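Local coordinates for putative lipoprotein GNA1162 (Neisseria meningitidis, PDB 4HRV) that is of unproven function but is a putative bacterial lipoprotein, probably tethered to a membrane by a lipid on its N terminus, at residues Pro75-Leu78 with His79-Phe82; Val55-Thr58 with Phe59-Asn62; Thr38-Pro41 with Leu42-Gly46; Thr97-Ile101 with Leu102-Thr106. The protein carries 3 engineered substitutions. One frame throughout, in Å; residues are numbered along the deposited sequence.

Interaction 1: residues Pro75-Leu78 with His79-Phe82; sequences PEKL and HQIF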
ATOM      1  N   PRO B  75     -12.716  -6.174 -24.442  1.00 33.69           N
ATOM      2  CA  PRO B  75     -13.270  -5.030 -23.715  1.00 34.30           C
ATOM      3  C   PRO B  75     -14.450  -4.404 -24.442  1.00 34.03           C
ATOM      4  O   PRO B  75     -15.389  -3.948 -23.798  1.00 35.40           O
ATOM      5  CB  PRO B  75     -12.093  -4.051 -23.661  1.00 35.02           C
ATOM      6  CG  PRO B  75     -10.890  -4.934 -23.727  1.00 36.95           C
ATOM      7  CD  PRO B  75     -11.272  -6.029 -24.677  1.00 32.78           C
ATOM      8  N   GLU B  76     -14.411  -4.389 -25.770  1.00 34.70           N
ATOM      9  CA  GLU B  76     -15.494  -3.796 -26.545  1.00 37.32           C
ATOM     10  C   GLU B  76     -16.823  -4.513 -26.271  1.00 37.23           C
ATOM     11  O   GLU B  76     -17.882  -3.903 -26.302  1.00 36.25           O
ATOM     12  CB  GLU B  76     -15.164  -3.837 -28.043  1.00 45.09           C
ATOM     13  CG  GLU B  76     -13.857  -3.143 -28.428  1.00 48.76           C
ATOM     14  CD  GLU B  76     -12.604  -3.949 -28.086  1.00 56.83           C
ATOM     15  OE1 GLU B  76     -12.717  -5.085 -27.577  1.00 56.80           O
ATOM     16  OE2 GLU B  76     -11.491  -3.436 -28.331  1.00 61.68           O
ATOM     17  N   LYS B  77     -16.754  -5.809 -26.005  1.00 39.47           N
ATOM     18  CA  LYS B  77     -17.937  -6.580 -25.643  1.00 39.71           C
ATOM     19  C   LYS B  77     -18.449  -6.133 -24.273  1.00 38.05           C
ATOM     20  O   LYS B  77     -19.659  -5.964 -24.072  1.00 40.02           O
ATOM     21  CB  LYS B  77     -17.611  -8.069 -25.604  1.00 42.06           C
ATOM     22  CG  LYS B  77     -17.252  -8.681 -26.960  1.00 50.63           C
ATOM     23  CD  LYS B  77     -18.415  -8.585 -27.935  1.00 56.67           C
ATOM     24  CE  LYS B  77     -18.326  -9.671 -28.995  1.00 62.37           C
ATOM     25  NZ  LYS B  77     -16.965  -9.734 -29.593  1.00 65.79           N
ATOM     26  N   LEU B  78     -17.527  -5.958 -23.326  1.00 31.36           N
ATOM     27  CA  LEU B  78     -17.905  -5.444 -22.013  1.00 34.14           C
ATOM     28  C   LEU B  78     -18.624  -4.116 -22.140  1.00 33.87           C
ATOM     29  O   LEU B  78     -19.660  -3.901 -21.509  1.00 36.53           O
ATOM     30  CB  LEU B  78     -16.689  -5.313 -21.094  1.00 32.14           C
ATOM     31  CG  LEU B  78     -15.980  -6.632 -20.801  1.00 34.71           C
ATOM     32  CD1 LEU B  78     -14.854  -6.396 -19.791  1.00 32.86           C
ATOM     33  CD2 LEU B  78     -16.982  -7.636 -20.277  1.00 36.38           C
ATOM     34  N   HIS B  79     -18.099  -3.237 -22.994  1.00 33.92           N
ATOM     35  CA  HIS B  79     -18.732  -1.935 -23.215  1.00 33.35           C
ATOM     36  C   HIS B  79     -20.147  -2.072 -23.783  1.00 36.54           C
ATOM     37  O   HIS B  79     -21.024  -1.286 -23.435  1.00 38.61           O
ATOM     38  CB  HIS B  79     -17.888  -1.050 -24.144  1.00 32.12           C
ATOM     39  CG  HIS B  79     -18.555   0.239 -24.511  1.00 34.26           C
ATOM     40  ND1 HIS B  79     -18.594   1.323 -23.666  1.00 37.53           N
ATOM     41  CD2 HIS B  79     -19.223   0.610 -25.631  1.00 39.06           C
ATOM     42  CE1 HIS B  79     -19.248   2.312 -24.247  1.00 39.50           C
ATOM     43  NE2 HIS B  79     -19.639   1.905 -25.442  1.00 40.11           N
ATOM     44  N   GLN B  80     -20.356  -3.055 -24.663  1.00 40.36           N
ATOM     45  CA  GLN B  80     -21.685  -3.335 -25.204  1.00 44.20           C
ATOM     46  C   GLN B  80     -22.668  -3.678 -24.086  1.00 47.08           C
ATOM     47  O   GLN B  80     -23.862  -3.395 -24.189  1.00 49.30           O
ATOM     48  CB  GLN B  80     -21.659  -4.489 -26.220  1.00 47.88           C
ATOM     49  CG  GLN B  80     -21.022  -4.178 -27.572  1.00 53.14           C
ATOM     50  CD  GLN B  80     -21.117  -5.353 -28.554  1.00 59.20           C
ATOM     51  OE1 GLN B  80     -20.108  -5.825 -29.083  1.00 61.64           O
ATOM     52  NE2 GLN B  80     -22.337  -5.822 -28.798  1.00 60.21           N
ATOM     53  N   ILE B  81     -22.176  -4.303 -23.022  1.00 41.86           N
ATOM     54  CA  ILE B  81     -23.056  -4.703 -21.931  1.00 41.17           C
ATOM     55  C   ILE B  81     -23.289  -3.591 -20.922  1.00 37.61           C
ATOM     56  O   ILE B  81     -24.428  -3.289 -20.570  1.00 39.47           O
ATOM     57  CB  ILE B  81     -22.514  -5.925 -21.181  1.00 43.59           C
ATOM     58  CG1 ILE B  81     -22.542  -7.150 -22.094  1.00 44.51           C
ATOM     59  CG2 ILE B  81     -23.316  -6.140 -19.886  1.00 40.01           C
ATOM     60  CD1 ILE B  81     -21.704  -8.324 -21.590  1.00 44.69           C
ATOM     61  N   PHE B  82     -22.207  -2.965 -20.475  1.00 34.99           N
ATOM     62  CA  PHE B  82     -22.279  -2.046 -19.352  1.00 33.14           C
ATOM     63  C   PHE B  82     -22.265  -0.552 -19.722  1.00 37.50           C
ATOM     64  O   PHE B  82     -22.660   0.289 -18.908  1.00 37.69           O
ATOM     65  CB  PHE B  82     -21.106  -2.299 -18.409  1.00 30.97           C
ATOM     66  CG  PHE B  82     -21.137  -3.626 -17.704  1.00 33.41           C
ATOM     67  CD1 PHE B  82     -21.862  -3.788 -16.531  1.00 37.51           C
ATOM     68  CD2 PHE B  82     -20.381  -4.688 -18.168  1.00 32.19           C
ATOM     69  CE1 PHE B  82     -21.861  -5.007 -15.850  1.00 34.56           C
ATOM     70  CE2 PHE B  82     -20.376  -5.907 -17.494  1.00 32.32           C
ATOM     71  CZ  PHE B  82     -21.124  -6.060 -16.336  1.00 31.56           C
TER

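Interaction 2: residues Val55-Thr58 with Phe59-Asn62; sequences VEET and FKQN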
ATOM      1  N   VAL B  55     -22.361  -5.967 -10.688  1.00 37.38           N
ATOM      2  CA  VAL B  55     -21.479  -6.500 -11.716  1.00 37.69           C
ATOM      3  C   VAL B  55     -21.503  -8.035 -11.722  1.00 34.46           C
ATOM      4  O   VAL B  55     -21.707  -8.671 -12.764  1.00 32.48           O
ATOM      5  CB  VAL B  55     -20.037  -5.984 -11.497  1.00 37.39           C
ATOM      6  CG1 VAL B  55     -19.084  -6.629 -12.477  1.00 39.18           C
ATOM      7  CG2 VAL B  55     -19.997  -4.464 -11.636  1.00 41.26           C
ATOM      8  N   GLU B  56     -21.327  -8.624 -10.545  1.00 33.86           N
ATOM      9  CA  GLU B  56     -21.296 -10.080 -10.422  1.00 37.20           C
ATOM     10  C   GLU B  56     -22.570 -10.685 -10.974  1.00 34.96           C
ATOM     11  O   GLU B  56     -22.526 -11.685 -11.668  1.00 33.76           O
ATOM     12  CB  GLU B  56     -21.115 -10.523  -8.962  1.00 42.13           C
ATOM     13  CG  GLU B  56     -19.824 -10.065  -8.307  1.00 49.97           C
ATOM     14  CD  GLU B  56     -19.752 -10.461  -6.831  1.00 58.62           C
ATOM     15  OE1 GLU B  56     -20.345 -11.500  -6.461  1.00 64.30           O
ATOM     16  OE2 GLU B  56     -19.124  -9.729  -6.040  1.00 58.65           O
ATOM     17  N   GLU B  57     -23.707 -10.069 -10.669  1.00 38.02           N
ATOM     18  CA  GLU B  57     -24.992 -10.606 -11.103  1.00 38.89           C
ATOM     19  C   GLU B  57     -25.179 -10.505 -12.613  1.00 37.79           C
ATOM     20  O   GLU B  57     -25.741 -11.408 -13.236  1.00 36.17           O
ATOM     21  CB  GLU B  57     -26.157  -9.931 -10.374  1.00 43.48           C
ATOM     22  CG  GLU B  57     -27.541 -10.357 -10.880  1.00 49.11           C
ATOM     23  CD  GLU B  57     -27.827 -11.840 -10.675  1.00 54.18           C
ATOM     24  OE1 GLU B  57     -27.237 -12.448  -9.753  1.00 54.96           O
ATOM     25  OE2 GLU B  57     -28.645 -12.397 -11.441  1.00 54.76           O
ATOM     26  N   THR B  58     -24.712  -9.408 -13.204  1.00 36.12           N
ATOM     27  CA  THR B  58     -24.806  -9.266 -14.659  1.00 34.25           C
ATOM     28  C   THR B  58     -23.975 -10.319 -15.384  1.00 32.05           C
ATOM     29  O   THR B  58     -24.410 -10.873 -16.387  1.00 34.85           O
ATOM     30  CB  THR B  58     -24.398  -7.856 -15.134  1.00 35.48           C
ATOM     31  OG1 THR B  58     -25.388  -6.922 -14.697  1.00 39.67           O
ATOM     32  CG2 THR B  58     -24.297  -7.801 -16.658  1.00 35.49           C
ATOM     33  N   PHE B  59     -22.775 -10.595 -14.887  1.00 31.90           N
ATOM     34  CA  PHE B  59     -21.978 -11.659 -15.487  1.00 35.54           C
ATOM     35  C   PHE B  59     -22.668 -13.010 -15.332  1.00 37.97           C
ATOM     36  O   PHE B  59     -22.692 -13.809 -16.260  1.00 40.60           O
ATOM     37  CB  PHE B  59     -20.569 -11.697 -14.908  1.00 35.92           C
ATOM     38  CG  PHE B  59     -19.662 -10.656 -15.487  1.00 35.14           C
ATOM     39  CD1 PHE B  59     -19.316 -10.700 -16.832  1.00 34.30           C
ATOM     40  CD2 PHE B  59     -19.177  -9.625 -14.704  1.00 33.01           C
ATOM     41  CE1 PHE B  59     -18.488  -9.742 -17.381  1.00 30.97           C
ATOM     42  CE2 PHE B  59     -18.350  -8.663 -15.246  1.00 36.28           C
ATOM     43  CZ  PHE B  59     -18.011  -8.718 -16.597  1.00 34.04           C
ATOM     44  N   LYS B  60     -23.235 -13.255 -14.159  1.00 39.57           N
ATOM     45  CA  LYS B  60     -23.928 -14.512 -13.918  1.00 42.23           C
ATOM     46  C   LYS B  60     -25.075 -14.679 -14.910  1.00 45.62           C
ATOM     47  O   LYS B  60     -25.249 -15.744 -15.495  1.00 44.43           O
ATOM     48  CB  LYS B  60     -24.436 -14.606 -12.475  1.00 42.49           C
ATOM     49  CG  LYS B  60     -25.412 -15.758 -12.252  1.00 50.85           C
ATOM     50  CD  LYS B  60     -25.763 -15.941 -10.782  1.00 58.23           C
ATOM     51  CE  LYS B  60     -26.529 -17.248 -10.557  1.00 62.02           C
ATOM     52  NZ  LYS B  60     -26.736 -17.567  -9.113  1.00 63.63           N
ATOM     53  N   GLN B  61     -25.849 -13.621 -15.113  1.00 46.41           N
ATOM     54  CA  GLN B  61     -26.965 -13.692 -16.038  1.00 50.43           C
ATOM     55  C   GLN B  61     -26.480 -13.902 -17.466  1.00 52.56           C
ATOM     56  O   GLN B  61     -27.192 -14.464 -18.294  1.00 55.45           O
ATOM     57  CB  GLN B  61     -27.829 -12.436 -15.940  1.00 53.09           C
ATOM     58  CG  GLN B  61     -28.502 -12.285 -14.595  1.00 56.47           C
ATOM     59  CD  GLN B  61     -29.542 -11.192 -14.593  1.00 61.47           C
ATOM     60  OE1 GLN B  61     -29.556 -10.337 -15.477  1.00 62.84           O
ATOM     61  NE2 GLN B  61     -30.429 -11.215 -13.603  1.00 63.17           N
ATOM     62  N   ASN B  62     -25.263 -13.454 -17.751  1.00 51.88           N
ATOM     63  CA  ASN B  62     -24.688 -13.648 -19.077  1.00 50.86           C
ATOM     64  C   ASN B  62     -23.879 -14.930 -19.178  1.00 51.24           C
ATOM     65  O   ASN B  62     -23.053 -15.077 -20.075  1.00 54.19           O
ATOM     66  CB  ASN B  62     -23.829 -12.451 -19.490  1.00 49.50           C
ATOM     67  CG  ASN B  62     -24.661 -11.260 -19.931  1.00 50.75           C
ATOM     68  OD1 ASN B  62     -25.048 -11.154 -21.100  1.00 54.25           O
ATOM     69  ND2 ASN B  62     -24.951 -10.363 -18.999  1.00 44.30           N
TER

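Interaction 3: residues Thr38-Pro41 with Leu42-Gly46; sequences TAAP and LSEAG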
ATOM      1  N   THR B  38     -12.646  -2.089  -3.861  1.00 36.17           N
ATOM      2  CA  THR B  38     -12.132  -1.111  -4.804  1.00 31.94           C
ATOM      3  C   THR B  38     -13.084   0.066  -4.966  1.00 36.48           C
ATOM      4  O   THR B  38     -12.708   1.099  -5.506  1.00 36.65           O
ATOM      5  CB  THR B  38     -11.879  -1.725  -6.198  1.00 35.22           C
ATOM      6  OG1 THR B  38     -13.133  -2.051  -6.808  1.00 38.15           O
ATOM      7  CG2 THR B  38     -11.037  -2.972  -6.091  1.00 32.16           C
ATOM      8  N   ALA B  39     -14.318  -0.089  -4.502  1.00 41.58           N
ATOM      9  CA  ALA B  39     -15.325   0.946  -4.721  1.00 43.85           C
ATOM     10  C   ALA B  39     -15.001   2.279  -4.033  1.00 44.52           C
ATOM     11  O   ALA B  39     -15.035   3.325  -4.673  1.00 48.42           O
ATOM     12  CB  ALA B  39     -16.715   0.451  -4.329  1.00 42.32           C
ATOM     13  N   ALA B  40     -14.687   2.249  -2.743  1.00 45.52           N
ATOM     14  CA  ALA B  40     -14.456   3.497  -2.009  1.00 46.09           C
ATOM     15  C   ALA B  40     -13.290   4.311  -2.574  1.00 43.43           C
ATOM     16  O   ALA B  40     -13.440   5.489  -2.893  1.00 41.69           O
ATOM     17  CB  ALA B  40     -14.271   3.223  -0.517  1.00 46.31           C
ATOM     18  N   PRO B  41     -12.112   3.688  -2.696  1.00 43.37           N
ATOM     19  CA  PRO B  41     -10.992   4.455  -3.251  1.00 43.31           C
ATOM     20  C   PRO B  41     -11.227   4.988  -4.667  1.00 43.66           C
ATOM     21  O   PRO B  41     -10.773   6.096  -4.966  1.00 41.68           O
ATOM     22  CB  PRO B  41      -9.810   3.466  -3.196  1.00 42.66           C
ATOM     23  CG  PRO B  41     -10.394   2.142  -2.823  1.00 43.08           C
ATOM     24  CD  PRO B  41     -11.679   2.404  -2.122  1.00 42.80           C
ATOM     25  N   LEU B  42     -11.930   4.240  -5.523  1.00 40.27           N
ATOM     26  CA  LEU B  42     -12.206   4.723  -6.874  1.00 40.44           C
ATOM     27  C   LEU B  42     -13.183   5.905  -6.880  1.00 44.35           C
ATOM     28  O   LEU B  42     -12.999   6.869  -7.623  1.00 42.29           O
ATOM     29  CB  LEU B  42     -12.724   3.595  -7.785  1.00 37.46           C
ATOM     30  CG  LEU B  42     -11.700   2.550  -8.246  1.00 35.47           C
ATOM     31  CD1 LEU B  42     -12.370   1.470  -9.102  1.00 35.14           C
ATOM     32  CD2 LEU B  42     -10.574   3.221  -9.021  1.00 32.54           C
ATOM     33  N   SER B  43     -14.225   5.830  -6.059  1.00 47.02           N
ATOM     34  CA  SER B  43     -15.178   6.927  -5.985  1.00 52.20           C
ATOM     35  C   SER B  43     -14.527   8.137  -5.318  1.00 56.74           C
ATOM     36  O   SER B  43     -14.733   9.273  -5.739  1.00 60.51           O
ATOM     37  CB  SER B  43     -16.438   6.506  -5.229  1.00 53.79           C
ATOM     38  OG  SER B  43     -16.155   6.285  -3.861  1.00 56.61           O
ATOM     39  N   GLU B  44     -13.727   7.889  -4.287  1.00 57.00           N
ATOM     40  CA  GLU B  44     -13.022   8.968  -3.602  1.00 58.60           C
ATOM     41  C   GLU B  44     -12.030   9.654  -4.543  1.00 60.41           C
ATOM     42  O   GLU B  44     -11.671  10.810  -4.336  1.00 58.87           O
ATOM     43  CB  GLU B  44     -12.335   8.457  -2.332  1.00 58.22           C
ATOM     44  CG  GLU B  44     -13.323   8.035  -1.244  1.00 61.01           C
ATOM     45  CD  GLU B  44     -12.657   7.399  -0.032  1.00 64.99           C
ATOM     46  OE1 GLU B  44     -13.390   6.993   0.900  1.00 65.96           O
ATOM     47  OE2 GLU B  44     -11.409   7.301  -0.008  1.00 64.97           O
ATOM     48  N   ALA B  45     -11.613   8.950  -5.593  1.00 60.00           N
ATOM     49  CA  ALA B  45     -10.726   9.543  -6.596  1.00 55.58           C
ATOM     50  C   ALA B  45     -11.503  10.198  -7.732  1.00 53.69           C
ATOM     51  O   ALA B  45     -10.912  10.747  -8.666  1.00 56.70           O
ATOM     52  CB  ALA B  45      -9.746   8.511  -7.136  1.00 54.91           C
ATOM     53  N   GLY B  46     -12.829  10.139  -7.658  1.00 49.37           N
ATOM     54  CA  GLY B  46     -13.666  10.835  -8.624  1.00 48.17           C
ATOM     55  C   GLY B  46     -14.218  10.034  -9.800  1.00 51.25           C
ATOM     56  O   GLY B  46     -14.932  10.587 -10.645  1.00 49.67           O
TER

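Interaction 4: residues Thr97-Ile101 with Leu102-Thr106; sequences TSYQI and LDSVT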
ATOM      1  N   THR B  97       1.571 -17.087   3.434  1.00 51.82           N
ATOM      2  CA  THR B  97       2.455 -16.855   4.559  1.00 57.34           C
ATOM      3  C   THR B  97       3.593 -17.864   4.539  1.00 62.02           C
ATOM      4  O   THR B  97       3.363 -19.069   4.435  1.00 64.40           O
ATOM      5  CB  THR B  97       1.696 -16.977   5.894  1.00 58.82           C
ATOM      6  OG1 THR B  97       0.475 -16.228   5.825  1.00 57.02           O
ATOM      7  CG2 THR B  97       2.542 -16.455   7.042  1.00 56.43           C
ATOM      8  N   SER B  98       4.820 -17.358   4.604  1.00 63.56           N
ATOM      9  CA  SER B  98       5.988 -18.201   4.775  1.00 69.35           C
ATOM     10  C   SER B  98       6.058 -18.540   6.252  1.00 68.04           C
ATOM     11  O   SER B  98       6.305 -17.664   7.078  1.00 66.32           O
ATOM     12  CB  SER B  98       7.251 -17.451   4.359  1.00 73.46           C
ATOM     13  OG  SER B  98       7.440 -16.292   5.160  1.00 76.16           O
ATOM     14  N   TYR B  99       5.812 -19.801   6.587  1.00 72.67           N
ATOM     15  CA  TYR B  99       5.801 -20.220   7.983  1.00 78.29           C
ATOM     16  C   TYR B  99       7.196 -20.570   8.472  1.00 78.38           C
ATOM     17  O   TYR B  99       7.729 -21.635   8.170  1.00 79.97           O
ATOM     18  CB  TYR B  99       4.837 -21.388   8.206  1.00 84.34           C
ATOM     19  CG  TYR B  99       3.383 -20.969   8.240  1.00 88.63           C
ATOM     20  CD1 TYR B  99       2.828 -20.411   9.389  1.00 89.83           C
ATOM     21  CD2 TYR B  99       2.567 -21.128   7.126  1.00 90.09           C
ATOM     22  CE1 TYR B  99       1.500 -20.023   9.425  1.00 90.84           C
ATOM     23  CE2 TYR B  99       1.238 -20.746   7.153  1.00 91.38           C
ATOM     24  CZ  TYR B  99       0.708 -20.194   8.304  1.00 92.06           C
ATOM     25  OH  TYR B  99      -0.618 -19.812   8.327  1.00 92.44           O
ATOM     26  N   GLN B 100       7.786 -19.655   9.229  1.00 76.54           N
ATOM     27  CA  GLN B 100       9.100 -19.883   9.798  1.00 76.30           C
ATOM     28  C   GLN B 100       8.972 -19.993  11.308  1.00 74.38           C
ATOM     29  O   GLN B 100       7.914 -19.706  11.873  1.00 73.76           O
ATOM     30  CB  GLN B 100      10.063 -18.769   9.385  1.00 77.23           C
ATOM     31  CG  GLN B 100      10.257 -18.695   7.868  1.00 79.38           C
ATOM     32  CD  GLN B 100      10.933 -17.413   7.415  1.00 79.28           C
ATOM     33  OE1 GLN B 100      10.326 -16.588   6.726  1.00 78.43           O
ATOM     34  NE2 GLN B 100      12.196 -17.241   7.794  1.00 78.95           N
ATOM     35  N   ILE B 101      10.046 -20.422  11.959  1.00 72.91           N
ATOM     36  CA  ILE B 101       9.987 -20.733  13.381  1.00 72.86           C
ATOM     37  C   ILE B 101       9.688 -19.513  14.251  1.00 70.87           C
ATOM     38  O   ILE B 101       8.792 -19.561  15.096  1.00 71.73           O
ATOM     39  CB  ILE B 101      11.289 -21.394  13.870  1.00 75.43           C
ATOM     40  CG1 ILE B 101      11.668 -22.560  12.956  1.00 78.54           C
ATOM     41  CG2 ILE B 101      11.144 -21.853  15.318  1.00 75.97           C
ATOM     42  CD1 ILE B 101      10.541 -23.534  12.715  1.00 80.73           C
ATOM     43  N   LEU B 102      10.430 -18.428  14.047  1.00 68.07           N
ATOM     44  CA  LEU B 102      10.362 -17.290  14.964  1.00 67.24           C
ATOM     45  C   LEU B 102       9.257 -16.326  14.585  1.00 73.89           C
ATOM     46  O   LEU B 102       8.921 -15.421  15.355  1.00 74.99           O
ATOM     47  CB  LEU B 102      11.705 -16.558  15.046  1.00 60.73           C
ATOM     48  CG  LEU B 102      12.735 -17.277  15.909  1.00 59.81           C
ATOM     49  CD1 LEU B 102      13.872 -16.351  16.332  1.00 58.75           C
ATOM     50  CD2 LEU B 102      12.037 -17.825  17.130  1.00 58.79           C
ATOM     51  N   ASP B 103       8.701 -16.534  13.394  1.00 75.01           N
ATOM     52  CA  ASP B 103       7.581 -15.742  12.908  1.00 77.54           C
ATOM     53  C   ASP B 103       7.245 -16.140  11.479  1.00 79.21           C
ATOM     54  O   ASP B 103       8.098 -16.623  10.736  1.00 82.27           O
ATOM     55  CB  ASP B 103       7.898 -14.244  12.977  1.00 77.27           C
ATOM     56  CG  ASP B 103       6.688 -13.376  12.681  1.00 75.25           C
ATOM     57  OD1 ASP B 103       5.553 -13.904  12.724  1.00 75.34           O
ATOM     58  OD2 ASP B 103       6.874 -12.165  12.416  1.00 71.35           O
ATOM     59  N   SER B 104       5.985 -15.949  11.110  1.00 76.50           N
ATOM     60  CA  SER B 104       5.548 -16.149   9.740  1.00 71.80           C
ATOM     61  C   SER B 104       5.364 -14.776   9.102  1.00 67.09           C
ATOM     62  O   SER B 104       4.999 -13.817   9.771  1.00 64.71           O
ATOM     63  CB  SER B 104       4.245 -16.942   9.715  1.00 72.39           C
ATOM     64  OG  SER B 104       4.391 -18.175  10.402  1.00 76.70           O
ATOM     65  N   VAL B 105       5.645 -14.671   7.814  1.00 61.50           N
ATOM     66  CA  VAL B 105       5.539 -13.393   7.138  1.00 55.91           C
ATOM     67  C   VAL B 105       4.479 -13.534   6.069  1.00 51.73           C
ATOM     68  O   VAL B 105       4.564 -14.437   5.239  1.00 49.94           O
ATOM     69  CB  VAL B 105       6.879 -13.004   6.492  1.00 56.21           C
ATOM     70  CG1 VAL B 105       6.707 -11.825   5.538  1.00 54.85           C
ATOM     71  CG2 VAL B 105       7.920 -12.707   7.567  1.00 57.30           C
ATOM     72  N   THR B 106       3.473 -12.666   6.093  1.00 48.14           N
ATOM     73  CA  THR B 106       2.435 -12.740   5.067  1.00 42.99           C
ATOM     74  C   THR B 106       2.719 -11.742   3.950  1.00 38.58           C
ATOM     75  O   THR B 106       3.085 -10.585   4.198  1.00 35.39           O
ATOM     76  CB  THR B 106       1.007 -12.503   5.616  1.00 48.55           C
ATOM     77  OG1 THR B 106       0.771 -11.102   5.779  1.00 56.44           O
ATOM     78  CG2 THR B 106       0.790 -13.222   6.934  1.00 47.12           C
TER

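Interaction 1: residues Pro75-Leu78 with His79-Phe82
Lys-77 and Gln-80 send their side chains side by side in the same direction from the outer side of helix 75-82. The lysine chain bends at chi2 (-62°), which brings its methylene CD to 3.4 Å from the amide oxygen OE1 of Gln-80. They meet flank to flank, without a bond between their polar ends. The glutamine is held close to the helix at its root, where its CG lies 3.4 Å from Glu-76 O. Long, flexible polar chains suit this solvent-facing side. Leu-78 and Phe-82, one turn apart, occupy another side of the helix. The ring of Phe-82 turns an edge to the leucine backbone: Leu-78 O lies near the ring plane, 3.5 Å from Phe-82 CD2. Ile-81 lays its CG2 over one face of that ring, toward the rim. Leu-78 itself is buried: its branched end packs on Leu-17 and Val-19 of strand 15-23 and on Val-87 and Tyr-89 of strand 86-99. On yet another side, His-79 gives its ND1 to a hydrogen bond with Asn-84 O, while Glu-76 pairs with Arg-74 in a salt bridge. Leu-78 O takes two backbone N-H groups: Phe-82 N at 2.9 Å, almost in line with the C=O, and Ile-81 N at 3.0 Å, from well above the carbonyl plane. Since backbone groups supply the bonds between these turns and the side chains add only van der Waals contact, the chemistry implies an amphipathic helix, greasy toward the sheet and polar outward.

Interaction 2: residues Val55-Thr58 with Phe59-Asn62
Val-55 to Asn-62 form the closing turns of helix 52-61, in which the N-H groups of Phe-59, Lys-60 and Gln-61 bond to the carbonyls of Val-55, Glu-56 and Glu-57. The helix is amphipathic, and it ends with a side chain folded back on its last turn. Its buried side carries Val-55 and Phe-59, which run alongside each other: the methyl CG1 of Val-55, placed opposite its own backbone N (chi1 175°), meets CE2 of the Phe-59 ring at 3.5 Å. Bulky apolar groups belong here, since Phe-59 also packs on Val-19 and Pro-20 of strand 15-23 and its ring meets that of Phe-82. The outer side is polar. The chain of Glu-57 bends at chi2 (63°) and runs across that of Gln-61, with the carboxylate and amide planes almost perpendicular (88° apart). NE2 of Gln-61 gives OE2 of Glu-57 a weak hydrogen bond of 3.0 Å. Lys-60 stays extended, its NZ 5.2 Å from Glu-57 OE1, too far for a salt bridge although the opposite charges probably attract mildly. Asn-62 is the first residue to leave helical geometry, and a short side chain ending in an amide is well suited to that place. It lies beside Thr-58, and Asn-62 ND2 stands 3.5 Å from CG2 of Thr-58. Thr-58 O is gripped twice from opposite faces of its carbonyl plane, by Asn-62 N at 3.0 Å and by Asn-62 ND2 at 2.7 Å, the oxygen lying nearly in the plane of the amide.

Interaction 3: residues Thr38-Pro41 with Leu42-Gly46
The short helix 39-44 and the Schellman motif that ends it bring Ala-40 against Ser-43 and Glu-44. The carbonyl oxygen of Ala-40 takes two hydrogen bonds, from Glu-44 N at 2.8 Å, nearly straight on, and from the hydroxyl OG of Ser-43 at 3.0 Å, from the side. The serine can reach back because its OG sits between the backbone N and the carbonyl carbon (chi1 68°), a position a small hydroxyl tolerates easily in a helix. Glu-44 runs out extended, its CG pressed to 3.0 Å from Ala-40 O, while its carboxylate carries on past the methyl of Ala-40 at the surface. Pro-41, which has no N-H to offer, lies near the beginning of the helix, where that lack costs little. Past Glu-44 the helix unwinds. Ala-45 N gives Pro-41 O a weak bond, the last in the helical pattern; the Schellman motif follows, with Gly-46 at a positive phi of 98° and its N bonded to Ser-43 O at 2.8 Å. Having no CB, Gly-46 takes this angle without crowding Ala-45 O. On the buried side, Leu-42 brings CG to 3.3 Å from Thr-38 O and packs on Val-18 of strand 15-23. Thr-38 OG1 is bonded to Leu-35 O. In the dimer, Thr-38 and Pro-41 touch Met-144 of the second subunit, and Leu-42 touches Leu-141 of that subunit.

Interaction 4: residues Thr97-Ile101 with Leu102-Thr106
Ser-98 and Val-105 face each other as a hydrogen-bonded pair in two strand ends that run antiparallel, their short axes 170° apart and 4.5 Å from one another at closest. Ser-98 N bonds to Val-105 O at 3.0 Å, and Val-105 N returns a bond of 3.2 Å to Ser-98 O. On the next position, Thr-97 and Thr-106 make a non-hydrogen-bonded pair whose side chains lie next to each other and point the same way, OG1 of Thr-97 being 3.2 Å from the methyl CG2 of Thr-106. The methyl of Thr-97 sits opposite its own backbone N and reaches Ser-104 as well: Thr-97 CG2 is 3.2 Å from Ser-104 CB, tighter than usual for two carbons. The beta-branched residues suit extended strands, and the small serine fits beside the threonine. On the same face, the hydroxyl of Ser-104 comes obliquely up to the ring of Tyr-99 near CD1. The opposite face carries Ser-98, whose OG gives a hydrogen bond of 3.3 Å to Gln-100 OE1, in the carbonyl plane and on a lone pair. Asp-103 OD1 accepts a bond from Asn-135 N, and Thr-106 packs on Ile-153 of the second subunit. Between the strands, Ile-101 and Leu-102 have the backbone angles of a type I turn, with a weak bond of 3.4 Å from Gln-100 N to Asp-103 O at its base. This is the tip of a beta hairpin, joining strands 86-99 and 104-116 of the mixed sheet.

Overall arrangement
From the N terminus the contacts, all in the GNA1162-like region of the lipoprotein, come in series, interaction 3, then 2, then 1, then 4, and none encloses or crosses another. Each lies in one continuous piece of chain, so interactions 1 to 3 close only helical turns, while interaction 4 closes the hairpin loop. Interactions 1 and 2 touch directly, Thr-58 packing on Ile-81 and Phe-82, and so join helices 52-61 and 75-82 over strand 15-23. Interaction 3 stands apart, about 21 Å from interaction 1 between centres, and packs on the same strand and on the second subunit. Interaction 4 lies across the chain's centre from interactions 1 and 2, at the far end of the sheet.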